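Local coordinates for protein enoyl-CoA hydratase subunit I (Geobacillus kaustophilus, PDB 2PBP) that probably adds water across the double bond of enoyl-CoA thioesters, as hydro-lyases of the enoyl-CoA hydratase/isomerase (crotonase) family do, at residues Lys229-Tyr232 with Leu233-Ser237; Glu184-Met187 with Glu188-Arg192; Leu207-Glu210 with Ala211-Ala215; Lys73-Pro76 with Ile77-Glu80; Glu222-Gln225 with Phe226-Asn230. All coordinates share one frame; numbering follows the deposited sequence.

Contact 1 of 5, residues Lys229-Tyr232 with Leu233-Ser237; sequences KNFY and LLFAS
Phe231 and Phe235 meet one helical turn apart where helix 220-234 runs out, a local aromatic contact at the C-terminal end of a helix that faces the second subunit. CE1 of Phe235 lies over one face of the Phe231 ring, off toward its rim, 3.5 Å from Phe231 CZ. The rings are inclined at 48°, neither stacked nor edge-to-face. Phe231 CG is anti to its backbone N (chi1 -178°), which carries the ring along the helix toward Phe235. The edge of Phe235 meets a carbonyl, Phe231 O lying in the ring plane 3.2 Å from Phe235 CD1. Leu234 N donates to Asn230 O at 3.1 Å, and Phe235 N to Tyr232 O. A type I turn, Leu234 to Ser237, follows, and Leu234 O accepts from Ser237 N and, at 2.7 Å, from Ser237 OG. Phe85 of the second subunit packs edge-to-face with Phe231. The two donors on Leu234 O probably fix the turn, while the rings give the helix end an apolar surface for the second subunit.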
loop_
_atom_site.group_PDB
_atom_site.type_symbol
_atom_site.label_atom_id
_atom_site.label_comp_id
_atom_site.label_asym_id
_atom_site.label_seq_id
_atom_site.Cartn_x
_atom_site.Cartn_y
_atom_site.Cartn_z
ATOM N N LYS A 229 -5.934 -9.893 12.168
ATOM C CA LYS A 229 -7.216 -10.503 12.512
ATOM C C LYS A 229 -7.819 -11.085 11.235
ATOM O O LYS A 229 -8.387 -12.181 11.246
ATOM C CB LYS A 229 -8.173 -9.472 13.128
ATOM C CG LYS A 229 -7.829 -9.095 14.562
ATOM C CD LYS A 229 -7.992 -10.291 15.497
ATOM C CE LYS A 229 -7.532 -9.963 16.908
ATOM N NZ LYS A 229 -7.889 -11.033 17.871
ATOM N N ASN A 230 -7.697 -10.349 10.131
ATOM C CA ASN A 230 -8.207 -10.830 8.852
ATOM C C ASN A 230 -7.374 -12.031 8.406
ATOM O O ASN A 230 -7.898 -12.966 7.803
ATOM C CB ASN A 230 -8.180 -9.718 7.792
ATOM C CG ASN A 230 -9.456 -8.881 7.798
ATOM O OD1 ASN A 230 -10.362 -9.127 8.597
ATOM N ND2 ASN A 230 -9.537 -7.897 6.901
ATOM N N PHE A 231 -6.079 -12.002 8.711
ATOM C CA PHE A 231 -5.192 -13.116 8.374
ATOM C C PHE A 231 -5.714 -14.373 9.089
ATOM O O PHE A 231 -5.844 -15.440 8.486
ATOM C CB PHE A 231 -3.766 -12.813 8.849
ATOM C CG PHE A 231 -2.763 -13.890 8.511
ATOM C CD1 PHE A 231 -2.159 -13.931 7.259
ATOM C CD2 PHE A 231 -2.419 -14.861 9.451
ATOM C CE1 PHE A 231 -1.224 -14.921 6.946
ATOM C CE2 PHE A 231 -1.486 -15.854 9.149
ATOM C CZ PHE A 231 -0.886 -15.882 7.892
ATOM N N TYR A 232 -6.012 -14.241 10.381
ATOM C CA TYR A 232 -6.522 -15.373 11.155
ATOM C C TYR A 232 -7.807 -15.912 10.542
ATOM O O TYR A 232 -7.984 -17.127 10.401
ATOM C CB TYR A 232 -6.846 -14.971 12.600
ATOM C CG TYR A 232 -5.687 -14.506 13.454
ATOM C CD1 TYR A 232 -4.363 -14.643 13.029
ATOM C CD2 TYR A 232 -5.921 -13.952 14.712
ATOM C CE1 TYR A 232 -3.298 -14.236 13.845
ATOM C CE2 TYR A 232 -4.870 -13.544 15.533
ATOM C CZ TYR A 232 -3.563 -13.688 15.093
ATOM O OH TYR A 232 -2.529 -13.284 15.913
ATOM N N LEU A 233 -8.708 -14.997 10.194
ATOM C CA LEU A 233 -10.002 -15.362 9.627
ATOM C C LEU A 233 -9.922 -16.147 8.329
ATOM O O LEU A 233 -10.743 -17.035 8.090
ATOM C CB LEU A 233 -10.860 -14.108 9.421
ATOM C CG LEU A 233 -11.497 -13.555 10.701
ATOM C CD1 LEU A 233 -12.145 -12.199 10.427
ATOM C CD2 LEU A 233 -12.528 -14.554 11.221
ATOM N N LEU A 234 -8.944 -15.832 7.487
ATOM C CA LEU A 234 -8.819 -16.553 6.228
ATOM C C LEU A 234 -8.496 -18.030 6.442
ATOM O O LEU A 234 -8.758 -18.855 5.569
ATOM C CB LEU A 234 -7.773 -15.884 5.326
ATOM C CG LEU A 234 -8.223 -14.533 4.752
ATOM C CD1 LEU A 234 -7.106 -13.931 3.913
ATOM C CD2 LEU A 234 -9.479 -14.717 3.895
ATOM N N PHE A 235 -7.951 -18.374 7.607
ATOM C CA PHE A 235 -7.645 -19.773 7.883
ATOM C C PHE A 235 -8.874 -20.558 8.330
ATOM O O PHE A 235 -8.781 -21.724 8.712
ATOM C CB PHE A 235 -6.508 -19.895 8.904
ATOM C CG PHE A 235 -5.152 -19.673 8.299
ATOM C CD1 PHE A 235 -4.709 -18.386 8.007
ATOM C CD2 PHE A 235 -4.356 -20.753 7.932
ATOM C CE1 PHE A 235 -3.496 -18.177 7.351
ATOM C CE2 PHE A 235 -3.140 -20.558 7.273
ATOM C CZ PHE A 235 -2.712 -19.265 6.982
ATOM N N ALA A 236 -10.031 -19.906 8.274
ATOM C CA ALA A 236 -11.286 -20.556 8.621
ATOM C C ALA A 236 -11.976 -20.905 7.307
ATOM O O ALA A 236 -13.012 -21.573 7.294
ATOM C CB ALA A 236 -12.167 -19.616 9.433
ATOM N N SER A 237 -11.389 -20.460 6.198
ATOM C CA SER A 237 -11.979 -20.709 4.887
ATOM C C SER A 237 -11.504 -21.995 4.232
ATOM O O SER A 237 -10.372 -22.447 4.442
ATOM C CB SER A 237 -11.695 -19.538 3.937
ATOM O OG SER A 237 -10.332 -19.504 3.537
#

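Contact 2 of 5, residues Glu184-Met187 with Glu188-Arg192; sequences ELLM and EETMR
Leu186 and Thr190 lie side by side and point the same way from the first turns of helix 186-198, with Leu186 CD1 3.7 Å from Thr190 OG1. The threonine hydroxyl, set beside its own backbone N (chi1 -58°), donates back to Leu186 O at 2.8 Å from above the carbonyl plane, while Thr190 N donates to the same oxygen. Both side chains press on the core sheet of the crotonase fold, Leu186 against Val121 and Thr190 against Ile99 and Val54. A valine at Thr190 would probably cost Leu186 O its second donor. Leu185 and Glu188 also run alongside each other, Leu185 CD2 being 4.0 Å from Glu188 OE1. Glu188 CD and Glu189 CD lie in the plane of the Arg192 guanidinium, at its edge: its NH2 meets Glu188 OE2 at 3.2 Å, from above that carboxylate's plane, and its NH1 meets Glu189 OE2 at 2.9 Å. Glu189 also bridges to Arg179. A main-chain carbonyl thus pays for a buried hydroxyl, and a salt-bridge network balances the charges.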
loop_
_atom_site.group_PDB
_atom_site.type_symbol
_atom_site.label_atom_id
_atom_site.label_comp_id
_atom_site.label_asym_id
_atom_site.label_seq_id
_atom_site.Cartn_x
_atom_site.Cartn_y
_atom_site.Cartn_z
ATOM N N GLU A 184 -10.724 1.751 -28.018
ATOM C CA GLU A 184 -11.371 0.522 -28.458
ATOM C C GLU A 184 -10.933 -0.743 -27.721
ATOM O O GLU A 184 -11.505 -1.807 -27.933
ATOM C CB GLU A 184 -11.191 0.331 -29.971
ATOM C CG GLU A 184 -9.819 -0.148 -30.429
ATOM C CD GLU A 184 -8.703 0.833 -30.135
ATOM O OE1 GLU A 184 -8.968 2.055 -30.090
ATOM O OE2 GLU A 184 -7.551 0.380 -29.972
ATOM N N LEU A 185 -9.933 -0.623 -26.852
ATOM C CA LEU A 185 -9.441 -1.775 -26.097
ATOM C C LEU A 185 -9.784 -1.687 -24.612
ATOM O O LEU A 185 -9.572 -2.641 -23.866
ATOM C CB LEU A 185 -7.920 -1.893 -26.237
ATOM C CG LEU A 185 -7.353 -2.140 -27.636
ATOM C CD1 LEU A 185 -5.829 -2.145 -27.576
ATOM C CD2 LEU A 185 -7.877 -3.461 -28.167
ATOM N N LEU A 186 -10.317 -0.545 -24.188
ATOM C CA LEU A 186 -10.648 -0.329 -22.781
ATOM C C LEU A 186 -11.486 -1.420 -22.110
ATOM O O LEU A 186 -11.059 -2.007 -21.112
ATOM C CB LEU A 186 -11.349 1.024 -22.604
ATOM C CG LEU A 186 -11.810 1.320 -21.172
ATOM C CD1 LEU A 186 -10.604 1.328 -20.238
ATOM C CD2 LEU A 186 -12.533 2.648 -21.128
ATOM N N MET A 187 -12.676 -1.689 -22.639
ATOM C CA MET A 187 -13.539 -2.701 -22.036
ATOM C C MET A 187 -12.937 -4.095 -22.091
ATOM O O MET A 187 -13.007 -4.848 -21.118
ATOM C CB MET A 187 -14.921 -2.704 -22.696
ATOM C CG MET A 187 -15.767 -1.490 -22.340
ATOM S SD MET A 187 -15.810 -1.176 -20.550
ATOM C CE MET A 187 -16.757 -2.570 -19.976
ATOM N N GLU A 188 -12.345 -4.440 -23.230
ATOM C CA GLU A 188 -11.726 -5.747 -23.390
ATOM C C GLU A 188 -10.646 -5.943 -22.331
ATOM O O GLU A 188 -10.600 -6.973 -21.653
ATOM C CB GLU A 188 -11.099 -5.864 -24.777
ATOM C CG GLU A 188 -10.363 -7.165 -25.011
ATOM C CD GLU A 188 -9.512 -7.121 -26.265
ATOM O OE1 GLU A 188 -10.049 -6.758 -27.329
ATOM O OE2 GLU A 188 -8.311 -7.453 -26.182
ATOM N N GLU A 189 -9.775 -4.948 -22.193
ATOM C CA GLU A 189 -8.696 -5.024 -21.214
ATOM C C GLU A 189 -9.222 -5.034 -19.781
ATOM O O GLU A 189 -8.734 -5.794 -18.946
ATOM C CB GLU A 189 -7.724 -3.857 -21.400
ATOM C CG GLU A 189 -6.911 -3.930 -22.687
ATOM C CD GLU A 189 -6.030 -5.167 -22.752
ATOM O OE1 GLU A 189 -5.287 -5.416 -21.781
ATOM O OE2 GLU A 189 -6.076 -5.886 -23.774
ATOM N N THR A 190 -10.210 -4.192 -19.497
ATOM C CA THR A 190 -10.778 -4.128 -18.151
ATOM C C THR A 190 -11.447 -5.447 -17.772
ATOM O O THR A 190 -11.270 -5.942 -16.660
ATOM C CB THR A 190 -11.817 -2.991 -18.022
ATOM O OG1 THR A 190 -11.201 -1.740 -18.350
ATOM C CG2 THR A 190 -12.347 -2.917 -16.594
ATOM N N MET A 191 -12.214 -6.017 -18.696
ATOM C CA MET A 191 -12.895 -7.277 -18.421
ATOM C C MET A 191 -11.904 -8.427 -18.250
ATOM O O MET A 191 -12.151 -9.360 -17.485
ATOM C CB MET A 191 -13.893 -7.599 -19.535
ATOM C CG MET A 191 -15.074 -6.641 -19.591
ATOM S SD MET A 191 -15.978 -6.558 -18.022
ATOM C CE MET A 191 -16.662 -8.220 -17.940
ATOM N N ARG A 192 -10.786 -8.365 -18.965
ATOM C CA ARG A 192 -9.778 -9.407 -18.839
ATOM C C ARG A 192 -9.186 -9.333 -17.436
ATOM O O ARG A 192 -8.991 -10.356 -16.776
ATOM C CB ARG A 192 -8.677 -9.218 -19.882
ATOM C CG ARG A 192 -7.585 -10.267 -19.815
ATOM C CD ARG A 192 -6.747 -10.267 -21.084
ATOM N NE ARG A 192 -7.563 -10.531 -22.265
ATOM C CZ ARG A 192 -7.812 -9.639 -23.217
ATOM N NH1 ARG A 192 -7.308 -8.416 -23.131
ATOM N NH2 ARG A 192 -8.571 -9.967 -24.256
HETATM O O HOH W 1 -12.868 -3.206 -25.825
HETATM O O HOH W 2 -11.775 -4.780 -27.971
#

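Contact 3 of 5, residues Leu207-Glu210 with Ala211-Ala215; sequences LIKE and AVQKA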
loop_
_atom_site.group_PDB
_atom_site.type_symbol
_atom_site.label_atom_id
_atom_site.label_comp_id
_atom_site.label_asym_id
_atom_site.label_seq_id
_atom_site.Cartn_x
_atom_site.Cartn_y
_atom_site.Cartn_z
ATOM N N LEU A 207 -10.866 -9.265 2.253
ATOM C CA LEU A 207 -10.153 -8.916 3.477
ATOM C C LEU A 207 -8.880 -8.109 3.231
ATOM O O LEU A 207 -8.459 -7.330 4.087
ATOM C CB LEU A 207 -9.861 -10.178 4.295
ATOM C CG LEU A 207 -11.023 -10.595 5.216
ATOM C CD1 LEU A 207 -12.323 -10.683 4.420
ATOM C CD2 LEU A 207 -10.711 -11.927 5.887
ATOM N N ILE A 208 -8.261 -8.296 2.068
ATOM C CA ILE A 208 -7.066 -7.525 1.734
ATOM C C ILE A 208 -7.511 -6.080 1.528
ATOM O O ILE A 208 -6.864 -5.136 1.994
ATOM C CB ILE A 208 -6.391 -8.033 0.428
ATOM C CG1 ILE A 208 -5.532 -9.264 0.729
ATOM C CG2 ILE A 208 -5.555 -6.914 -0.195
ATOM C CD1 ILE A 208 -4.353 -9.086 1.722
ATOM N N LYS A 209 -8.622 -5.918 0.817
ATOM C CA LYS A 209 -9.164 -4.597 0.549
ATOM C C LYS A 209 -9.496 -3.887 1.863
ATOM O O LYS A 209 -9.209 -2.699 2.018
ATOM C CB LYS A 209 -10.415 -4.710 -0.332
ATOM C CG LYS A 209 -11.132 -3.389 -0.558
ATOM C CD LYS A 209 -12.261 -3.531 -1.573
ATOM C CE LYS A 209 -13.125 -2.282 -1.585
ATOM N NZ LYS A 209 -14.159 -2.318 -2.663
ATOM N N GLU A 210 -10.095 -4.610 2.809
ATOM C CA GLU A 210 -10.435 -4.011 4.098
ATOM C C GLU A 210 -9.174 -3.529 4.802
ATOM O O GLU A 210 -9.147 -2.439 5.372
ATOM C CB GLU A 210 -11.136 -5.013 5.015
ATOM C CG GLU A 210 -12.479 -5.503 4.539
ATOM C CD GLU A 210 -13.165 -6.347 5.596
ATOM O OE1 GLU A 210 -12.465 -7.146 6.254
ATOM O OE2 GLU A 210 -14.395 -6.214 5.765
ATOM N N ALA A 211 -8.135 -4.357 4.770
ATOM C CA ALA A 211 -6.872 -4.008 5.412
ATOM C C ALA A 211 -6.270 -2.767 4.759
ATOM O O ALA A 211 -5.781 -1.872 5.445
ATOM C CB ALA A 211 -5.896 -5.180 5.324
ATOM N N VAL A 212 -6.308 -2.713 3.430
ATOM C CA VAL A 212 -5.765 -1.566 2.716
ATOM C C VAL A 212 -6.540 -0.297 3.064
ATOM O O VAL A 212 -5.957 0.781 3.173
ATOM C CB VAL A 212 -5.793 -1.795 1.186
ATOM C CG1 VAL A 212 -5.441 -0.507 0.452
ATOM C CG2 VAL A 212 -4.807 -2.890 0.820
ATOM N N GLN A 213 -7.851 -0.426 3.252
ATOM C CA GLN A 213 -8.677 0.726 3.597
ATOM C C GLN A 213 -8.198 1.301 4.933
ATOM O O GLN A 213 -8.147 2.516 5.110
ATOM C CB GLN A 213 -10.155 0.332 3.724
ATOM C CG GLN A 213 -10.743 -0.477 2.566
ATOM C CD GLN A 213 -10.543 0.161 1.200
ATOM O OE1 GLN A 213 -9.512 -0.035 0.552
ATOM N NE2 GLN A 213 -11.534 0.929 0.756
ATOM N N LYS A 214 -7.847 0.424 5.868
ATOM C CA LYS A 214 -7.368 0.860 7.176
ATOM C C LYS A 214 -5.971 1.475 7.057
ATOM O O LYS A 214 -5.652 2.441 7.748
ATOM C CB LYS A 214 -7.320 -0.320 8.157
ATOM C CG LYS A 214 -8.590 -1.175 8.205
ATOM C CD LYS A 214 -9.831 -0.346 8.500
ATOM C CE LYS A 214 -11.071 -1.227 8.611
ATOM N NZ LYS A 214 -12.318 -0.416 8.692
ATOM N N ALA A 215 -5.147 0.915 6.172
ATOM C CA ALA A 215 -3.782 1.400 5.970
ATOM C C ALA A 215 -3.745 2.862 5.549
ATOM O O ALA A 215 -2.790 3.579 5.841
ATOM C CB ALA A 215 -3.072 0.544 4.927
#
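Val212 N donates to Ile208 O at 2.9 Å, and the neighbouring bonds of the same ladder run from Ala211 N to Leu207 O at 3.1 Å and from Lys214 N to Glu210 O at 3.2 Å. The charged ends of the side chains find stronger partners away from this turn: Lys209 NZ forms a salt bridge with Asp118 and hydrogen bonds with the carbonyls of Val94 and Thr96, while Glu210 pairs with Lys95 and accepts from Asn230. These side chains leave the helix as extended rods; in Lys209 every torsion from chi1 (174°) onward is near anti, which carries NZ far from the backbone. The stretch is an interior portion of α-helix 202-217, which precedes helix 220-234 in the chain and packs on it in the C-terminal part of this crotonase-family protein. CG of Lys214, set beside its own backbone N (chi1 -49°), lies 3.2 Å from Glu210 O; a bend at chi2 then redirects the rest of the chain, and its ammonium end makes a cation-pi contact with Phe226. On the apolar side Ile208 CG2 meets Val212 CG2 at 4.2 Å, and the second subunit closes over them, its Met138 packing on Ile208 and its Thr148 on Val212.

Contact 4 of 5, residues Lys73-Pro76 with Ile77-Glu80; sequences KDDP and IRLE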
loop_
_atom_site.group_PDB
_atom_site.type_symbol
_atom_site.label_atom_id
_atom_site.label_comp_id
_atom_site.label_asym_id
_atom_site.label_seq_id
_atom_site.Cartn_x
_atom_site.Cartn_y
_atom_site.Cartn_z
ATOM N N LYS A 73 -30.215 25.384 -7.420
ATOM C CA LYS A 73 -31.385 25.347 -6.547
ATOM C C LYS A 73 -31.000 25.264 -5.074
ATOM O O LYS A 73 -31.810 25.552 -4.192
ATOM C CB LYS A 73 -32.255 24.132 -6.874
ATOM C CG LYS A 73 -32.887 24.127 -8.250
ATOM C CD LYS A 73 -33.718 22.861 -8.435
ATOM C CE LYS A 73 -34.787 22.737 -7.353
ATOM N NZ LYS A 73 -35.530 21.447 -7.431
ATOM N N ASP A 74 -29.761 24.869 -4.809
ATOM C CA ASP A 74 -29.305 24.698 -3.437
ATOM C C ASP A 74 -28.852 25.927 -2.654
ATOM O O ASP A 74 -28.510 26.967 -3.216
ATOM C CB ASP A 74 -28.188 23.651 -3.402
ATOM C CG ASP A 74 -28.622 22.317 -3.985
ATOM O OD1 ASP A 74 -29.790 21.926 -3.770
ATOM O OD2 ASP A 74 -27.791 21.650 -4.643
ATOM N N ASP A 75 -28.874 25.768 -1.332
ATOM C CA ASP A 75 -28.440 26.770 -0.367
ATOM C C ASP A 75 -27.955 25.940 0.829
ATOM O O ASP A 75 -28.210 24.737 0.891
ATOM C CB ASP A 75 -29.591 27.722 0.012
ATOM C CG ASP A 75 -30.797 27.001 0.587
ATOM O OD1 ASP A 75 -30.715 26.528 1.737
ATOM O OD2 ASP A 75 -31.829 26.913 -0.113
ATOM N N PRO A 76 -27.246 26.559 1.785
ATOM C CA PRO A 76 -26.734 25.829 2.951
ATOM C C PRO A 76 -27.711 24.920 3.704
ATOM O O PRO A 76 -27.395 23.766 3.987
ATOM C CB PRO A 76 -26.187 26.943 3.842
ATOM C CG PRO A 76 -25.734 27.967 2.840
ATOM C CD PRO A 76 -26.882 27.983 1.858
ATOM N N ILE A 77 -28.890 25.437 4.030
ATOM C CA ILE A 77 -29.875 24.657 4.777
ATOM C C ILE A 77 -30.500 23.535 3.952
ATOM O O ILE A 77 -30.672 22.418 4.444
ATOM C CB ILE A 77 -30.981 25.571 5.351
ATOM C CG1 ILE A 77 -30.345 26.676 6.200
ATOM C CG2 ILE A 77 -31.947 24.753 6.198
ATOM C CD1 ILE A 77 -29.502 26.245 7.435
ATOM N N ARG A 78 -30.839 23.833 2.701
ATOM C CA ARG A 78 -31.413 22.832 1.811
ATOM C C ARG A 78 -30.427 21.664 1.680
ATOM O O ARG A 78 -30.820 20.497 1.725
ATOM C CB ARG A 78 -31.689 23.445 0.430
ATOM C CG ARG A 78 -32.104 22.440 -0.644
ATOM C CD ARG A 78 -32.417 23.152 -1.963
ATOM N NE ARG A 78 -32.413 22.255 -3.120
ATOM C CZ ARG A 78 -33.399 21.425 -3.451
ATOM N NH1 ARG A 78 -34.505 21.359 -2.718
ATOM N NH2 ARG A 78 -33.278 20.660 -4.528
ATOM N N LEU A 79 -29.144 21.985 1.530
ATOM C CA LEU A 79 -28.116 20.954 1.400
ATOM C C LEU A 79 -27.959 20.156 2.692
ATOM O O LEU A 79 -27.788 18.936 2.660
ATOM C CB LEU A 79 -26.778 21.583 1.004
ATOM C CG LEU A 79 -26.721 22.090 -0.441
ATOM C CD1 LEU A 79 -25.488 22.962 -0.648
ATOM C CD2 LEU A 79 -26.720 20.891 -1.392
ATOM N N GLU A 80 -28.018 20.844 3.826
ATOM C CA GLU A 80 -27.890 20.174 5.115
ATOM C C GLU A 80 -28.971 19.100 5.258
ATOM O O GLU A 80 -28.686 17.972 5.653
ATOM C CB GLU A 80 -28.003 21.189 6.253
ATOM C CG GLU A 80 -27.968 20.582 7.653
ATOM C CD GLU A 80 -26.676 19.836 7.958
ATOM O OE1 GLU A 80 -25.582 20.416 7.789
ATOM O OE2 GLU A 80 -26.760 18.664 8.380
HETATM O O HOH W 3 -30.714 20.727 -5.984
#
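The Arg78 guanidinium has the Lys73 side chain over one face, where Lys73 CE comes within 3.8 Å of Arg78 NH2, and the Asp74 carboxylate at its edge. Carboxylate and guanidinium are nearly coplanar, 23° apart, and Arg78 NE forms a salt bridge of 2.7 Å with Asp74 OD1, which it meets nearly along the C-O axis. A water in the guanidinium plane accepts from Arg78 NH2 at 2.9 Å and donates to Asp74 OD1. Arg78 is extended from CG to NE, reaching back past the start of helix 76-82. Asp75 is the N-cap of that helix: with CG between its backbone N and carbonyl carbon (chi1 58°), OD1 accepts from Arg78 N at 2.9 Å, from above the carboxylate plane. Leu79 lies across Asp74 at about a right angle, its CD2 3.5 Å from Asp74 CG. A serine in place of Arg78 would probably leave the Asp74 carboxylate without its charge mate and less firmly held. Lys73 NZ and Arg31 add positive charge near Arg78, which the Asp74 carboxylate is likely to offset in part, and the Asp75 carboxylate probably also offsets the positive end of the helix dipole.

Contact 5 of 5, residues Glu222-Gln225 with Phe226-Asn230; sequences EGMQ and FERKN
Met224 O is gripped twice by Arg228, through the backbone N at 3.0 Å and, weakly, through NE at 3.1 Å with an N-H...O angle of 126°. The setting is the regular α-helix 220-234, one of the C-terminal helices of this crotonase-family subunit, on a side that faces the second subunit. The torsions of Arg228 explain the double hold: CG sits between its own backbone N and carbonyl carbon (chi1 65°), and a bend at chi3 curls the chain back over the preceding turn. The guanidinium then lies obliquely to Met224 O, with Met224 CE in its plane at the edge. Over one face comes the amide of Gln225, turned 64° from the guanidinium plane; its NE2 is 3.3 Å from Arg228 NH1, and since both are donors this is contact without a bond. The charge of Arg228 is met across the interface by Asp89 of the second subunit. Glu227, extended beyond CG, likewise crosses to that subunit, where its carboxylate accepts from Thr144 OG1 and Gly142 N. Along the backbone, Glu227 N donates to Gly223 O at 2.9 Å and Phe226 N to Glu222 O at 3.1 Å. On the arginine side, Met224 CB stands 3.7 Å from Arg228 NH2.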
loop_
_atom_site.group_PDB
_atom_site.type_symbol
_atom_site.label_atom_id
_atom_site.label_comp_id
_atom_site.label_asym_id
_atom_site.label_seq_id
_atom_site.Cartn_x
_atom_site.Cartn_y
_atom_site.Cartn_z
ATOM N N GLU A 222 -1.775 -0.074 14.732
ATOM C CA GLU A 222 -3.174 -0.484 14.787
ATOM C C GLU A 222 -3.669 -1.048 13.451
ATOM O O GLU A 222 -4.578 -1.876 13.418
ATOM C CB GLU A 222 -4.051 0.683 15.243
ATOM C CG GLU A 222 -3.791 1.139 16.688
ATOM C CD GLU A 222 -3.869 0.001 17.710
ATOM O OE1 GLU A 222 -4.693 -0.920 17.529
ATOM O OE2 GLU A 222 -3.115 0.033 18.708
ATOM N N GLY A 223 -3.064 -0.605 12.352
ATOM C CA GLY A 223 -3.452 -1.120 11.051
ATOM C C GLY A 223 -3.022 -2.574 10.971
ATOM O O GLY A 223 -3.722 -3.421 10.413
ATOM N N MET A 224 -1.857 -2.864 11.543
ATOM C CA MET A 224 -1.333 -4.224 11.559
ATOM C C MET A 224 -2.148 -5.098 12.514
ATOM O O MET A 224 -2.306 -6.298 12.286
ATOM C CB MET A 224 0.151 -4.207 11.953
ATOM C CG MET A 224 1.048 -3.697 10.819
ATOM S SD MET A 224 2.791 -3.515 11.253
ATOM C CE MET A 224 3.239 -5.226 11.487
ATOM N N GLN A 225 -2.667 -4.492 13.579
ATOM C CA GLN A 225 -3.497 -5.215 14.543
ATOM C C GLN A 225 -4.751 -5.728 13.840
ATOM O O GLN A 225 -5.201 -6.847 14.083
ATOM C CB GLN A 225 -3.910 -4.292 15.696
ATOM C CG GLN A 225 -2.859 -4.122 16.775
ATOM C CD GLN A 225 -2.751 -5.351 17.658
ATOM O OE1 GLN A 225 -3.671 -5.672 18.422
ATOM N NE2 GLN A 225 -1.630 -6.053 17.553
ATOM N N PHE A 226 -5.315 -4.893 12.971
ATOM C CA PHE A 226 -6.519 -5.259 12.230
ATOM C C PHE A 226 -6.152 -6.276 11.151
ATOM O O PHE A 226 -6.832 -7.282 10.967
ATOM C CB PHE A 226 -7.134 -4.015 11.579
ATOM C CG PHE A 226 -8.432 -4.281 10.867
ATOM C CD1 PHE A 226 -9.648 -4.168 11.538
ATOM C CD2 PHE A 226 -8.437 -4.662 9.530
ATOM C CE1 PHE A 226 -10.856 -4.435 10.880
ATOM C CE2 PHE A 226 -9.635 -4.932 8.866
ATOM C CZ PHE A 226 -10.845 -4.818 9.542
ATOM N N GLU A 227 -5.068 -5.993 10.440
ATOM C CA GLU A 227 -4.589 -6.856 9.370
ATOM C C GLU A 227 -4.470 -8.324 9.794
ATOM O O GLU A 227 -4.986 -9.218 9.115
ATOM C CB GLU A 227 -3.230 -6.347 8.893
ATOM C CG GLU A 227 -2.599 -7.142 7.767
ATOM C CD GLU A 227 -1.140 -6.775 7.595
ATOM O OE1 GLU A 227 -0.377 -6.987 8.558
ATOM O OE2 GLU A 227 -0.756 -6.272 6.515
ATOM N N ARG A 228 -3.801 -8.573 10.915
ATOM C CA ARG A 228 -3.616 -9.946 11.379
ATOM C C ARG A 228 -4.916 -10.652 11.763
ATOM O O ARG A 228 -4.994 -11.881 11.695
ATOM C CB ARG A 228 -2.608 -9.991 12.538
ATOM C CG ARG A 228 -3.033 -9.282 13.811
ATOM C CD ARG A 228 -1.839 -9.082 14.742
ATOM N NE ARG A 228 -0.815 -8.247 14.119
ATOM C CZ ARG A 228 0.264 -7.779 14.741
ATOM N NH1 ARG A 228 0.476 -8.059 16.023
ATOM N NH2 ARG A 228 1.137 -7.031 14.076
ATOM N N LYS A 229 -5.934 -9.893 12.168
ATOM C CA LYS A 229 -7.216 -10.503 12.512
ATOM C C LYS A 229 -7.819 -11.085 11.235
ATOM O O LYS A 229 -8.387 -12.181 11.246
ATOM C CB LYS A 229 -8.173 -9.472 13.128
ATOM C CG LYS A 229 -7.829 -9.095 14.562
ATOM C CD LYS A 229 -7.992 -10.291 15.497
ATOM C CE LYS A 229 -7.532 -9.963 16.908
ATOM N NZ LYS A 229 -7.889 -11.033 17.871
ATOM N N ASN A 230 -7.697 -10.349 10.131
ATOM C CA ASN A 230 -8.207 -10.830 8.852
ATOM C C ASN A 230 -7.374 -12.031 8.406
ATOM O O ASN A 230 -7.898 -12.966 7.803
ATOM C CB ASN A 230 -8.180 -9.718 7.792
ATOM C CG ASN A 230 -9.456 -8.881 7.798
ATOM O OD1 ASN A 230 -10.362 -9.127 8.597
ATOM N ND2 ASN A 230 -9.537 -7.897 6.901
#

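Overall arrangement
Contacts 5 and 1 overlap on helix 220-234, contact 1 running on into the turn beyond it, and contact 3 belongs to the preceding helix 202-217. The two helices are joined where Asn230 ND2 reaches Leu207 O, and all three contacts touch the second subunit. Contact 1 is the most buried and the most aromatic; contacts 3 and 5, partly buried, send charged ends outside their own helix, contact 3 to its own chain and contact 5 largely to the second subunit. Contact 2, its centre about 33 Å from that of contact 1, lies against the sheet on one side and carries salt bridges on the other. Contact 4 is a surface helix start ruled by charge and capping.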